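Local coordinates for protein Two-component sensor histidine kinase (Nostoc sp., PDB 6OZB) that probably acts as a light-sensing cyanobacterial phytochrome, holding a bilin, here phycoerythrobilin, in its GAF domain to control histidine kinase signalling, at residues Y55-A67 with L79-R93. The protein carries 1 engineered substitution. Numbering follows the deposited sequence.
Sequences YKFHPDGSGQVIA and LGLNFPADDIPPQAR. With PEB (phycoerythrobilin), chain F.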
ATOM      1  N   TYR C  55     -22.970  -1.906 -15.435  1.00 17.37           N
ATOM      2  CA  TYR C  55     -23.815  -2.567 -14.452  1.00 15.30           C
ATOM      3  C   TYR C  55     -24.798  -1.523 -13.937  1.00 19.41           C
ATOM      4  O   TYR C  55     -24.374  -0.458 -13.544  1.00 21.99           O
ATOM      5  CB  TYR C  55     -22.931  -3.124 -13.328  1.00 17.10           C
ATOM      6  CG  TYR C  55     -23.590  -3.927 -12.273  1.00 21.08           C
ATOM      7  CD1 TYR C  55     -23.979  -5.249 -12.494  1.00 23.37           C
ATOM      8  CD2 TYR C  55     -23.777  -3.397 -11.015  1.00 21.28           C
ATOM      9  CE1 TYR C  55     -24.572  -5.982 -11.503  1.00 20.24           C
ATOM     10  CE2 TYR C  55     -24.343  -4.132 -10.021  1.00 19.77           C
ATOM     11  CZ  TYR C  55     -24.750  -5.421 -10.262  1.00 21.73           C
ATOM     12  OH  TYR C  55     -25.328  -6.157  -9.252  1.00 24.44           O
ATOM     13  N   LYS C  56     -26.088  -1.815 -13.948  1.00 17.14           N
ATOM     14  CA  LYS C  56     -27.088  -0.838 -13.528  1.00 14.85           C
ATOM     15  C   LYS C  56     -27.767  -1.332 -12.252  1.00 18.79           C
ATOM     16  O   LYS C  56     -28.241  -2.479 -12.182  1.00 17.87           O
ATOM     17  CB  LYS C  56     -28.107  -0.616 -14.640  1.00 22.52           C
ATOM     18  CG  LYS C  56     -29.145   0.508 -14.353  1.00 27.97           C
ATOM     19  CD  LYS C  56     -30.226   0.482 -15.438  1.00 33.34           C
ATOM     20  CE  LYS C  56     -31.196   1.673 -15.395  1.00 45.28           C
ATOM     21  NZ  LYS C  56     -31.682   1.950 -14.044  1.00 52.71           N
ATOM     22  N   PHE C  57     -27.813  -0.479 -11.232  1.00 17.45           N
ATOM     23  CA  PHE C  57     -28.417  -0.873  -9.957  1.00 17.35           C
ATOM     24  C   PHE C  57     -29.945  -0.828 -10.011  1.00 22.06           C
ATOM     25  O   PHE C  57     -30.530   0.060 -10.632  1.00 23.02           O
ATOM     26  CB  PHE C  57     -27.940   0.006  -8.812  1.00 17.61           C
ATOM     27  CG  PHE C  57     -26.534  -0.262  -8.395  1.00 20.03           C
ATOM     28  CD1 PHE C  57     -26.219  -1.411  -7.693  1.00 22.01           C
ATOM     29  CD2 PHE C  57     -25.517   0.629  -8.702  1.00 21.54           C
ATOM     30  CE1 PHE C  57     -24.907  -1.679  -7.312  1.00 21.42           C
ATOM     31  CE2 PHE C  57     -24.217   0.376  -8.321  1.00 20.07           C
ATOM     32  CZ  PHE C  57     -23.908  -0.793  -7.627  1.00 26.82           C
ATOM     33  N   HIS C  58     -30.560  -1.822  -9.371  1.00 22.94           N
ATOM     34  CA  HIS C  58     -31.984  -1.818  -9.041  1.00 28.52           C
ATOM     35  C   HIS C  58     -32.186  -1.079  -7.715  1.00 27.27           C
ATOM     36  O   HIS C  58     -31.252  -0.938  -6.929  1.00 32.69           O
ATOM     37  CB  HIS C  58     -32.517  -3.245  -8.911  1.00 36.17           C
ATOM     38  CG  HIS C  58     -32.307  -4.094 -10.125  1.00 36.67           C
ATOM     39  ND1 HIS C  58     -32.914  -3.836 -11.334  1.00 44.62           N
ATOM     40  CD2 HIS C  58     -31.559  -5.207 -10.311  1.00 37.15           C
ATOM     41  CE1 HIS C  58     -32.548  -4.752 -12.213  1.00 37.97           C
ATOM     42  NE2 HIS C  58     -31.724  -5.594 -11.617  1.00 42.28           N
ATOM     43  N   PRO C  59     -33.414  -0.646  -7.432  1.00 30.70           N
ATOM     44  CA  PRO C  59     -33.669   0.043  -6.165  1.00 33.59           C
ATOM     45  C   PRO C  59     -33.234  -0.724  -4.905  1.00 41.15           C
ATOM     46  O   PRO C  59     -32.794  -0.087  -3.945  1.00 43.62           O
ATOM     47  CB  PRO C  59     -35.191   0.224  -6.180  1.00 35.87           C
ATOM     48  CG  PRO C  59     -35.532   0.323  -7.624  1.00 35.94           C
ATOM     49  CD  PRO C  59     -34.591  -0.635  -8.315  1.00 36.20           C
ATOM     50  N   ASP C  60     -33.337  -2.053  -4.903  1.00 35.70           N
ATOM     51  CA  ASP C  60     -32.992  -2.822  -3.709  1.00 38.41           C
ATOM     52  C   ASP C  60     -31.480  -3.080  -3.583  1.00 35.07           C
ATOM     53  O   ASP C  60     -31.046  -3.772  -2.671  1.00 42.73           O
ATOM     54  CB  ASP C  60     -33.770  -4.151  -3.690  1.00 35.55           C
ATOM     55  CG  ASP C  60     -33.331  -5.135  -4.779  1.00 43.41           C
ATOM     56  OD1 ASP C  60     -32.484  -4.806  -5.644  1.00 33.15           O
ATOM     57  OD2 ASP C  60     -33.855  -6.267  -4.764  1.00 42.13           O
ATOM     58  N   GLY C  61     -30.686  -2.534  -4.503  1.00 30.61           N
ATOM     59  CA  GLY C  61     -29.236  -2.640  -4.428  1.00 33.09           C
ATOM     60  C   GLY C  61     -28.636  -3.781  -5.246  1.00 26.39           C
ATOM     61  O   GLY C  61     -27.416  -3.851  -5.452  1.00 27.43           O
ATOM     62  N   SER C  62     -29.490  -4.698  -5.685  1.00 27.54           N
ATOM     63  CA  SER C  62     -29.095  -5.675  -6.689  1.00 23.92           C
ATOM     64  C   SER C  62     -28.887  -4.939  -7.978  1.00 20.22           C
ATOM     65  O   SER C  62     -29.119  -3.738  -8.076  1.00 21.63           O
ATOM     66  CB  SER C  62     -30.154  -6.755  -6.884  1.00 28.83           C
ATOM     67  OG  SER C  62     -31.328  -6.217  -7.473  1.00 28.78           O
ATOM     68  N   GLY C  63     -28.455  -5.657  -8.996  1.00 21.75           N
ATOM     69  CA  GLY C  63     -28.214  -5.014 -10.259  1.00 20.92           C
ATOM     70  C   GLY C  63     -28.102  -5.967 -11.423  1.00 21.88           C
ATOM     71  O   GLY C  63     -28.176  -7.180 -11.251  1.00 26.78           O
ATOM     72  N   GLN C  64     -27.915  -5.388 -12.607  1.00 19.14           N
ATOM     73  CA  GLN C  64     -27.909  -6.132 -13.852  1.00 19.30           C
ATOM     74  C   GLN C  64     -26.831  -5.627 -14.824  1.00 15.68           C
ATOM     75  O   GLN C  64     -26.563  -4.413 -14.949  1.00 17.65           O
ATOM     76  CB  GLN C  64     -29.284  -6.041 -14.511  1.00 24.33           C
ATOM     77  CG  GLN C  64     -29.397  -6.841 -15.810  1.00 25.82           C
ATOM     78  CD  GLN C  64     -30.801  -6.843 -16.381  1.00 25.66           C
ATOM     79  OE1 GLN C  64     -31.459  -5.799 -16.465  1.00 29.63           O
ATOM     80  NE2 GLN C  64     -31.269  -8.017 -16.787  1.00 29.01           N
ATOM     81  N   VAL C  65     -26.187  -6.558 -15.512  1.00 17.19           N
ATOM     82  CA  VAL C  65     -25.269  -6.186 -16.561  1.00 17.37           C
ATOM     83  C   VAL C  65     -26.106  -5.805 -17.773  1.00 17.13           C
ATOM     84  O   VAL C  65     -26.789  -6.649 -18.351  1.00 19.60           O
ATOM     85  CB  VAL C  65     -24.273  -7.329 -16.881  1.00 14.36           C
ATOM     86  CG1 VAL C  65     -23.370  -6.945 -18.027  1.00 18.67           C
ATOM     87  CG2 VAL C  65     -23.447  -7.677 -15.666  1.00 21.74           C
ATOM     88  N   ILE C  66     -26.099  -4.524 -18.133  1.00 17.16           N
ATOM     89  CA  ILE C  66     -26.970  -4.050 -19.216  1.00 16.21           C
ATOM     90  C   ILE C  66     -26.208  -3.782 -20.498  1.00 18.55           C
ATOM     91  O   ILE C  66     -26.813  -3.562 -21.536  1.00 17.75           O
ATOM     92  CB  ILE C  66     -27.759  -2.788 -18.816  1.00 18.17           C
ATOM     93  CG1 ILE C  66     -26.842  -1.659 -18.362  1.00 24.77           C
ATOM     94  CG2 ILE C  66     -28.753  -3.155 -17.733  1.00 23.45           C
ATOM     95  CD1 ILE C  66     -27.518  -0.272 -18.440  1.00 27.83           C
ATOM     96  N   ALA C  67     -24.876  -3.770 -20.426  1.00 18.91           N
ATOM     97  CA  ALA C  67     -24.048  -3.664 -21.629  1.00 14.92           C
ATOM     98  C   ALA C  67     -22.697  -4.322 -21.393  1.00 21.73           C
ATOM     99  O   ALA C  67     -22.175  -4.302 -20.271  1.00 20.23           O
ATOM    100  CB  ALA C  67     -23.868  -2.218 -22.031  1.00 18.91           C
ATOM    101  N   LEU C  79     -23.858 -10.517 -19.971  1.00 22.33           N
ATOM    102  CA  LEU C  79     -24.920  -9.612 -20.360  1.00 20.78           C
ATOM    103  C   LEU C  79     -26.288 -10.142 -19.932  1.00 21.50           C
ATOM    104  O   LEU C  79     -26.619 -11.327 -20.140  1.00 21.04           O
ATOM    105  CB  LEU C  79     -24.894  -9.408 -21.869  1.00 22.51           C
ATOM    106  CG  LEU C  79     -25.901  -8.400 -22.392  1.00 19.32           C
ATOM    107  CD1 LEU C  79     -25.597  -6.957 -21.945  1.00 18.54           C
ATOM    108  CD2 LEU C  79     -25.986  -8.517 -23.904  1.00 26.46           C
ATOM    109  N   GLY C  80     -27.097  -9.274 -19.332  1.00 21.01           N
ATOM    110  CA  GLY C  80     -28.433  -9.662 -18.916  1.00 22.41           C
ATOM    111  C   GLY C  80     -28.477 -10.324 -17.553  1.00 26.10           C
ATOM    112  O   GLY C  80     -29.553 -10.524 -16.997  1.00 29.66           O
ATOM    113  N   LEU C  81     -27.331 -10.714 -17.008  1.00 25.22           N
ATOM    114  CA  LEU C  81     -27.364 -11.405 -15.717  1.00 22.65           C
ATOM    115  C   LEU C  81     -27.598 -10.417 -14.579  1.00 27.62           C
ATOM    116  O   LEU C  81     -27.124  -9.273 -14.616  1.00 25.39           O
ATOM    117  CB  LEU C  81     -26.087 -12.185 -15.465  1.00 28.05           C
ATOM    118  CG  LEU C  81     -25.824 -13.330 -16.441  1.00 28.58           C
ATOM    119  CD1 LEU C  81     -24.536 -14.000 -16.045  1.00 30.50           C
ATOM    120  CD2 LEU C  81     -26.982 -14.306 -16.477  1.00 38.35           C
ATOM    121  N   ASN C  82     -28.342 -10.890 -13.578  1.00 30.74           N
ATOM    122  CA  ASN C  82     -28.595 -10.139 -12.350  1.00 26.00           C
ATOM    123  C   ASN C  82     -27.706 -10.610 -11.217  1.00 31.73           C
ATOM    124  O   ASN C  82     -27.445 -11.801 -11.073  1.00 27.85           O
ATOM    125  CB  ASN C  82     -30.053 -10.277 -11.912  1.00 29.38           C
ATOM    126  CG  ASN C  82     -31.014  -9.616 -12.864  1.00 30.96           C
ATOM    127  OD1 ASN C  82     -31.046  -8.393 -12.980  1.00 33.29           O
ATOM    128  ND2 ASN C  82     -31.812 -10.419 -13.547  1.00 48.89           N
ATOM    129  N   PHE C  83     -27.258  -9.678 -10.389  1.00 23.86           N
ATOM    130  CA  PHE C  83     -26.470 -10.040  -9.225  1.00 24.48           C
ATOM    131  C   PHE C  83     -27.081  -9.433  -7.969  1.00 23.17           C
ATOM    132  O   PHE C  83     -27.568  -8.306  -7.998  1.00 24.03           O
ATOM    133  CB  PHE C  83     -25.032  -9.582  -9.395  1.00 22.30           C
ATOM    134  CG  PHE C  83     -24.319 -10.244 -10.549  1.00 25.63           C
ATOM    135  CD1 PHE C  83     -24.464  -9.762 -11.824  1.00 26.33           C
ATOM    136  CD2 PHE C  83     -23.544 -11.383 -10.352  1.00 36.76           C
ATOM    137  CE1 PHE C  83     -23.824 -10.360 -12.896  1.00 27.85           C
ATOM    138  CE2 PHE C  83     -22.901 -11.999 -11.421  1.00 37.91           C
ATOM    139  CZ  PHE C  83     -23.045 -11.491 -12.695  1.00 28.09           C
ATOM    140  N   PRO C  84     -27.041 -10.173  -6.856  1.00 27.57           N
ATOM    141  CA  PRO C  84     -27.704  -9.722  -5.627  1.00 26.06           C
ATOM    142  C   PRO C  84     -26.994  -8.559  -4.934  1.00 27.68           C
ATOM    143  O   PRO C  84     -25.809  -8.300  -5.171  1.00 28.97           O
ATOM    144  CB  PRO C  84     -27.679 -10.968  -4.745  1.00 27.08           C
ATOM    145  CG  PRO C  84     -26.554 -11.754  -5.217  1.00 33.79           C
ATOM    146  CD  PRO C  84     -26.365 -11.466  -6.671  1.00 31.37           C
ATOM    147  N   ALA C  85     -27.739  -7.861  -4.089  1.00 28.28           N
ATOM    148  CA  ALA C  85     -27.205  -6.750  -3.314  1.00 27.08           C
ATOM    149  C   ALA C  85     -26.013  -7.194  -2.485  1.00 26.59           C
ATOM    150  O   ALA C  85     -25.059  -6.445  -2.321  1.00 28.11           O
ATOM    151  CB  ALA C  85     -28.289  -6.164  -2.407  1.00 36.27           C
ATOM    152  N   ASP C  86     -26.071  -8.422  -1.971  1.00 28.20           N
ATOM    153  CA  ASP C  86     -25.045  -8.936  -1.068  1.00 27.36           C
ATOM    154  C   ASP C  86     -23.658  -9.032  -1.701  1.00 23.04           C
ATOM    155  O   ASP C  86     -22.661  -9.145  -0.985  1.00 22.12           O
ATOM    156  CB  ASP C  86     -25.430 -10.335  -0.553  1.00 48.73           C
ATOM    157  CG  ASP C  86     -26.538 -10.301   0.482  1.00 80.48           C
ATOM    158  OD1 ASP C  86     -26.929  -9.195   0.924  1.00 84.88           O
ATOM    159  OD2 ASP C  86     -27.008 -11.393   0.869  1.00 92.76           O
ATOM    160  N   ASP C  87     -23.581  -8.996  -3.027  1.00 21.08           N
ATOM    161  CA  ASP C  87     -22.284  -9.069  -3.698  1.00 21.75           C
ATOM    162  C   ASP C  87     -21.444  -7.825  -3.400  1.00 23.56           C
ATOM    163  O   ASP C  87     -20.210  -7.882  -3.467  1.00 23.11           O
ATOM    164  CB  ASP C  87     -22.448  -9.246  -5.207  1.00 25.86           C
ATOM    165  CG  ASP C  87     -22.855 -10.652  -5.585  1.00 30.63           C
ATOM    166  OD1 ASP C  87     -23.313 -11.394  -4.685  1.00 31.45           O
ATOM    167  OD2 ASP C  87     -22.723 -10.998  -6.786  1.00 24.86           O
ATOM    168  N   ILE C  88     -22.123  -6.720  -3.084  1.00 25.59           N
ATOM    169  CA  ILE C  88     -21.477  -5.473  -2.683  1.00 23.73           C
ATOM    170  C   ILE C  88     -21.990  -5.115  -1.286  1.00 26.08           C
ATOM    171  O   ILE C  88     -23.031  -4.479  -1.150  1.00 28.37           O
ATOM    172  CB  ILE C  88     -21.786  -4.330  -3.687  1.00 25.71           C
ATOM    173  CG1 ILE C  88     -21.420  -4.767  -5.102  1.00 22.71           C
ATOM    174  CG2 ILE C  88     -21.025  -3.067  -3.321  1.00 27.13           C
ATOM    175  CD1 ILE C  88     -21.740  -3.758  -6.169  1.00 21.67           C
ATOM    176  N   PRO C  89     -21.252  -5.515  -0.235  1.00 29.38           N
ATOM    177  CA  PRO C  89     -21.711  -5.302   1.142  1.00 28.16           C
ATOM    178  C   PRO C  89     -21.740  -3.830   1.517  1.00 28.16           C
ATOM    179  O   PRO C  89     -21.158  -3.023   0.803  1.00 23.48           O
ATOM    180  CB  PRO C  89     -20.670  -6.053   1.980  1.00 31.59           C
ATOM    181  CG  PRO C  89     -20.060  -7.015   1.051  1.00 37.70           C
ATOM    182  CD  PRO C  89     -20.000  -6.280  -0.258  1.00 27.87           C
ATOM    183  N   PRO C  90     -22.395  -3.488   2.632  1.00 27.60           N
ATOM    184  CA  PRO C  90     -22.566  -2.088   3.044  1.00 25.48           C
ATOM    185  C   PRO C  90     -21.263  -1.264   3.084  1.00 31.21           C
ATOM    186  O   PRO C  90     -21.252  -0.147   2.565  1.00 28.62           O
ATOM    187  CB  PRO C  90     -23.158  -2.225   4.440  1.00 32.29           C
ATOM    188  CG  PRO C  90     -23.907  -3.473   4.384  1.00 34.10           C
ATOM    189  CD  PRO C  90     -23.074  -4.399   3.562  1.00 27.65           C
ATOM    190  N   GLN C  91     -20.183  -1.800   3.643  1.00 30.72           N
ATOM    191  CA  GLN C  91     -18.940  -1.029   3.706  1.00 37.01           C
ATOM    192  C   GLN C  91     -18.496  -0.585   2.326  1.00 34.19           C
ATOM    193  O   GLN C  91     -18.219   0.593   2.116  1.00 24.20           O
ATOM    194  CB  GLN C  91     -17.800  -1.810   4.350  1.00 46.77           C
ATOM    195  CG  GLN C  91     -17.800  -1.815   5.864  1.00 71.17           C
ATOM    196  CD  GLN C  91     -16.488  -2.342   6.425  1.00 81.83           C
ATOM    197  OE1 GLN C  91     -15.724  -3.016   5.727  1.00 74.95           O
ATOM    198  NE2 GLN C  91     -16.208  -2.012   7.679  1.00 90.87           N
ATOM    199  N   ALA C  92     -18.462  -1.529   1.390  1.00 22.42           N
ATOM    200  CA  ALA C  92     -18.057  -1.250   0.017  1.00 29.63           C
ATOM    201  C   ALA C  92     -19.012  -0.271  -0.631  1.00 25.17           C
ATOM    202  O   ALA C  92     -18.587   0.637  -1.337  1.00 25.45           O
ATOM    203  CB  ALA C  92     -18.006  -2.533  -0.786  1.00 29.35           C
ATOM    204  N   ARG C  93     -20.305  -0.466  -0.393  1.00 29.57           N
ATOM    205  CA  ARG C  93     -21.321   0.361  -1.031  1.00 30.53           C
ATOM    206  C   ARG C  93     -21.193   1.798  -0.549  1.00 31.18           C
ATOM    207  O   ARG C  93     -21.282   2.736  -1.334  1.00 31.46           O
ATOM    208  CB  ARG C  93     -22.716  -0.196  -0.749  1.00 34.98           C
ATOM    209  CG  ARG C  93     -23.821   0.401  -1.614  1.00 45.13           C
ATOM    210  CD  ARG C  93     -25.133  -0.343  -1.430  1.00 49.94           C
ATOM    211  NE  ARG C  93     -25.062  -1.754  -1.833  1.00 51.25           N
ATOM    212  CZ  ARG C  93     -25.488  -2.231  -3.004  1.00 40.38           C
ATOM    213  NH1 ARG C  93     -26.011  -1.427  -3.921  1.00 34.33           N
ATOM    214  NH2 ARG C  93     -25.391  -3.528  -3.260  1.00 40.70           N
TER
HETATM  215  CHC PEB F 900     -19.230  -6.989  -7.307  1.00 20.30           C
HETATM  216  NC  PEB F 900     -17.971  -6.665  -5.137  1.00 21.58           N
HETATM  217  C1C PEB F 900     -17.235  -5.719  -4.493  1.00 20.45           C
HETATM  218  C2C PEB F 900     -17.130  -4.598  -5.278  1.00 22.80           C
HETATM  219  C3C PEB F 900     -17.824  -4.837  -6.444  1.00 21.96           C
HETATM  220  C4C PEB F 900     -18.351  -6.143  -6.341  1.00 16.88           C
HETATM  221  CMC PEB F 900     -17.935  -3.785  -7.533  1.00 26.08           C
HETATM  222  CAC PEB F 900     -16.341  -3.320  -4.836  1.00 15.89           C
HETATM  223  CBC PEB F 900     -14.842  -3.541  -4.950  1.00 21.89           C
HETATM  224  CGC PEB F 900     -14.443  -3.390  -6.395  1.00 28.33           C
HETATM  225  O1C PEB F 900     -14.697  -2.298  -6.979  1.00 24.48           O
HETATM  226  O2C PEB F 900     -13.855  -4.329  -7.012  1.00 21.85           O
HETATM  227  ND  PEB F 900     -17.930  -6.615  -9.326  1.00 28.29           N
HETATM  228  C1D PEB F 900     -19.280  -6.441  -8.647  1.00 27.37           C
HETATM  229  C2D PEB F 900     -20.166  -7.254  -9.467  1.00 25.39           C
HETATM  230  C3D PEB F 900     -19.484  -7.876 -10.490  1.00 28.86           C
HETATM  231  C4D PEB F 900     -18.113  -7.522 -10.492  1.00 33.05           C
HETATM  232  CMD PEB F 900     -21.666  -7.469  -9.128  1.00 28.57           C
HETATM  233  CAD PEB F 900     -20.124  -8.907 -11.438  1.00 48.75           C
HETATM  234  CBD PEB F 900     -19.827  -8.847 -12.773  1.00 56.99           C
HETATM  235  OD  PEB F 900     -17.236  -7.865 -11.273  1.00 29.20           O
HETATM  236  NA  PEB F 900     -19.005 -10.780  -2.413  1.00 24.13           N
HETATM  237  C1A PEB F 900     -19.771 -11.920  -2.780  1.00 30.03           C
HETATM  238  C2A PEB F 900     -20.193 -12.658  -1.536  1.00 25.55           C
HETATM  239  C3A PEB F 900     -19.653 -11.880  -0.346  1.00 25.94           C
HETATM  240  C4A PEB F 900     -18.901 -10.689  -0.972  1.00 25.41           C
HETATM  241  CMA PEB F 900     -21.738 -12.875  -1.467  1.00 28.90           C
HETATM  242  CBA PEB F 900     -19.316 -13.853   1.268  1.00 26.91           C
HETATM  243  OA  PEB F 900     -20.047 -12.215  -3.931  1.00 28.26           O
HETATM  244  CHA PEB F 900     -18.187  -9.801  -0.223  1.00 19.65           C
HETATM  245  CAA PEB F 900     -18.704 -12.598   0.618  1.00 23.54           C
HETATM  246  NB  PEB F 900     -17.664  -7.963  -2.140  1.00 17.61           N
HETATM  247  C1B PEB F 900     -17.500  -8.574  -0.815  1.00 19.17           C
HETATM  248  C2B PEB F 900     -16.554  -7.826  -0.021  1.00 17.53           C
HETATM  249  C3B PEB F 900     -16.099  -6.739  -0.834  1.00 17.51           C
HETATM  250  C4B PEB F 900     -16.782  -6.785  -2.176  1.00 21.89           C
HETATM  251  CHB PEB F 900     -16.538  -5.836  -3.136  1.00 18.16           C
HETATM  252  CMB PEB F 900     -16.153  -8.153   1.381  1.00 20.81           C
HETATM  253  CAB PEB F 900     -15.088  -5.686  -0.430  1.00 17.13           C
HETATM  254  CBB PEB F 900     -13.729  -6.081  -0.968  1.00 17.57           C
HETATM  255  CGB PEB F 900     -12.755  -5.063  -0.371  1.00 22.39           C
HETATM  256  O1B PEB F 900     -12.872  -3.851  -0.721  1.00 27.88           O
HETATM  257  O2B PEB F 900     -11.893  -5.429   0.464  1.00 17.11           O
HETATM  258  O   HOH W   1     -25.330  -5.580  -6.649  1.00 28.52           O
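Tyr-55 and Phe-83 meet at the bilin pocket of this GAF domain, where the short edge strand 82-83 pairs antiparallel with strand 63-70. The two side chains cross obliquely, with Phe-83 CD1 at the edge of the tyrosine ring, 3.8 Å from Tyr-55 CE1. Phe-83 turns one ring face to phycoerythrobilin, and CAD of the bilin sits over the ring centre. Val-65 CG2 packs against Phe-83 CE1. Gly-63 and Phe-83 form the hydrogen-bonded pair, with Phe-83 N 2.8 Å from Gly-63 O. A side chain on Gly-63 would run into the Tyr-55 ring.

Gln-64 and Asn-82 share the other sheet face. Gln-64 CG lies anti to the backbone N (chi1 -178°), and the extended chain carries NE2 to Gly-80 O at 3.0 Å. That bond is nearly straight (167°), but NE2 comes in above the carbonyl plane. Gln-64 CG and CD lie against Asn-82 OD1. With an alanine here, Gly-80 O is likely to lose this donor and Asn-82 OD1 the CG and CD beside it. Asn-82 OD1 also touches Gln-64 CB and accepts from His-58 NE2 at 3.2 Å, close to the imidazole plane.

Past strand 82-83, Ile-88 CD1 meets the edge of the Phe-57 ring, on strand 51-57, while Ile-88 CG1 packs on the bilin. Asp-87 O lies 2.9 Å from NB of the bilin, and Asp-87 OD2 is hydrogen-bonded to Tyr-142 OH. Arg-93 and Phe-57 run past each other in opposite directions, with guanidinium and ring planes 66° apart. Arg-93 NH2 donates to Gly-61 O at 3.0 Å, with a weak second bond from NH1. A water also donates to Gly-61 O and accepts from Tyr-55 OH at 2.7 Å.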